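Side-chain contact in dihydropyrimidinase (Brevibacillus agri, PDB 3SFW), which probably catalyses, as a zinc-dependent amidohydrolase, the reversible hydrolytic ring opening of dihydropyrimidines to N-carbamoyl beta-amino acids: residues 3-8 with 393-398. Residues are numbered along the deposited sequence; the frame is centred on the assembly and turned at random.
Sequences KWIRNG and IVLFDP
I5 is hydrogen-bonded through its backbone to V21 of strand 20-24, while its side chain turns to I393 and L395 on strand 393-403. The contact itself is wholly apolar, and all three side chains are buried. Each branch of I5 has its own partner. The long branch runs out straight (chi2 174°) and carries CD1 to the methyl end of I393. There I5 CD1 lies 4.2 Å from I393 CD1. The same I5 CD1 is 4.4 Å from I393 CG2, so it faces both branches of that isoleucine. The short branch, anti to the backbone N of I5, points to the leucine. I5 CG2 meets L395 CD2 at 4.2 Å, methyl to methyl. I393 and L395 are two residues apart and project from the same face of their strand. Their own methyls also touch, I393 CG2 lying 4.2 Å from L395 CD2. L50 packs on both I5 and L395, I43 on L395, and L431 on I5.

The other face of strand 2-6 is built differently. R6 CD sits 3.6 Å above the centre of the W4 indole ring. The R6 guanidinium in turn has W4 CZ2 over one face, and its NE forms a salt bridge with D20 OD2. The backbone N of N7 bonds to the other oxygen, D20 OD1.

Strand 2-6 belongs to the sheet with 20-24 and 41-44, whereas strand 393-403 pairs with 49-59 and 422-432. Such face-to-face apolar packing of sheets from both chain ends is typical of the small beta-sandwich domain beside the amidohydrolase TIM barrel.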
# COMPACT_ATOMS: atom_id res chain seq x y z
N LYS A 3 32.08 -17.73 -39.43
CA LYS A 3 31.25 -16.69 -40.00
C LYS A 3 31.61 -15.36 -39.35
O LYS A 3 31.76 -15.30 -38.14
CB LYS A 3 29.76 -16.99 -39.74
CG LYS A 3 29.25 -18.28 -40.48
CD LYS A 3 27.78 -18.53 -40.14
CE LYS A 3 27.23 -19.82 -40.84
NZ LYS A 3 27.89 -21.11 -40.41
N TRP A 4 31.77 -14.33 -40.17
CA TRP A 4 32.22 -13.02 -39.73
C TRP A 4 31.11 -12.03 -40.06
O TRP A 4 30.89 -11.69 -41.23
CB TRP A 4 33.49 -12.65 -40.51
CG TRP A 4 34.26 -11.45 -40.04
CD1 TRP A 4 34.14 -10.77 -38.86
CD2 TRP A 4 35.33 -10.82 -40.76
NE1 TRP A 4 35.05 -9.72 -38.82
CE2 TRP A 4 35.78 -9.73 -39.98
CE3 TRP A 4 35.96 -11.09 -41.98
CZ2 TRP A 4 36.86 -8.91 -40.38
CZ3 TRP A 4 37.00 -10.25 -42.40
CH2 TRP A 4 37.44 -9.18 -41.60
N ILE A 5 30.32 -11.68 -39.04
CA ILE A 5 29.21 -10.78 -39.23
C ILE A 5 29.70 -9.35 -39.07
O ILE A 5 30.10 -8.92 -37.94
CB ILE A 5 28.06 -11.05 -38.22
CG1 ILE A 5 27.70 -12.54 -38.14
CG2 ILE A 5 26.86 -10.19 -38.52
CD1 ILE A 5 26.65 -12.87 -37.00
N ARG A 6 29.66 -8.60 -40.17
CA ARG A 6 30.32 -7.27 -40.23
C ARG A 6 29.38 -6.08 -40.38
O ARG A 6 28.32 -6.18 -41.02
CB ARG A 6 31.32 -7.22 -41.40
CG ARG A 6 32.36 -8.35 -41.37
CD ARG A 6 33.51 -7.99 -42.30
NE ARG A 6 34.25 -6.85 -41.74
CZ ARG A 6 35.29 -6.28 -42.33
NH1 ARG A 6 35.71 -6.73 -43.51
NH2 ARG A 6 35.92 -5.27 -41.74
N ASN A 7 29.75 -4.97 -39.76
CA ASN A 7 29.10 -3.69 -40.02
C ASN A 7 27.75 -3.51 -39.34
O ASN A 7 27.02 -2.59 -39.71
CB ASN A 7 28.91 -3.47 -41.54
CG ASN A 7 30.18 -3.66 -42.33
OD1 ASN A 7 31.25 -3.22 -41.89
ND2 ASN A 7 30.08 -4.31 -43.52
N GLY A 8 27.44 -4.36 -38.37
CA GLY A 8 26.17 -4.27 -37.64
C GLY A 8 26.35 -3.58 -36.29
O GLY A 8 27.49 -3.23 -35.91
N ILE A 393 21.77 -15.69 -32.81
CA ILE A 393 21.82 -14.28 -33.11
C ILE A 393 20.75 -13.95 -34.16
O ILE A 393 20.54 -14.71 -35.11
CB ILE A 393 23.23 -13.92 -33.68
CG1 ILE A 393 24.27 -14.16 -32.59
CG2 ILE A 393 23.27 -12.40 -34.20
CD1 ILE A 393 25.71 -14.05 -33.08
N VAL A 394 20.12 -12.79 -33.99
CA VAL A 394 19.12 -12.30 -34.95
C VAL A 394 19.66 -11.06 -35.62
O VAL A 394 20.13 -10.13 -34.95
CB VAL A 394 17.80 -11.97 -34.23
CG1 VAL A 394 16.80 -11.38 -35.21
CG2 VAL A 394 17.24 -13.25 -33.60
N LEU A 395 19.59 -11.02 -36.96
CA LEU A 395 19.84 -9.79 -37.68
C LEU A 395 18.50 -9.11 -37.90
O LEU A 395 17.61 -9.68 -38.55
CB LEU A 395 20.50 -10.10 -39.04
CG LEU A 395 21.86 -10.81 -39.03
CD1 LEU A 395 22.58 -10.62 -40.37
CD2 LEU A 395 22.70 -10.41 -37.91
N PHE A 396 18.32 -7.94 -37.26
CA PHE A 396 16.99 -7.30 -37.17
C PHE A 396 17.05 -5.91 -37.82
O PHE A 396 17.96 -5.10 -37.50
CB PHE A 396 16.61 -7.18 -35.68
CG PHE A 396 15.22 -6.64 -35.46
CD1 PHE A 396 14.11 -7.51 -35.46
CD2 PHE A 396 15.03 -5.30 -35.13
CE1 PHE A 396 12.83 -7.02 -35.24
CE2 PHE A 396 13.74 -4.81 -34.86
CZ PHE A 396 12.65 -5.67 -34.90
N ASP A 397 16.17 -5.66 -38.79
CA ASP A 397 16.10 -4.36 -39.46
C ASP A 397 14.99 -3.49 -38.86
O ASP A 397 13.81 -3.76 -39.03
CB ASP A 397 15.92 -4.53 -40.98
CG ASP A 397 15.99 -3.21 -41.74
OD1 ASP A 397 15.83 -2.15 -41.11
OD2 ASP A 397 16.19 -3.23 -42.99
N PRO A 398 15.38 -2.51 -38.04
CA PRO A 398 14.38 -1.76 -37.26
C PRO A 398 13.55 -0.78 -38.13
O PRO A 398 12.55 -0.21 -37.65
CB PRO A 398 15.25 -0.99 -36.25
CG PRO A 398 16.57 -0.78 -37.00
CD PRO A 398 16.77 -2.01 -37.83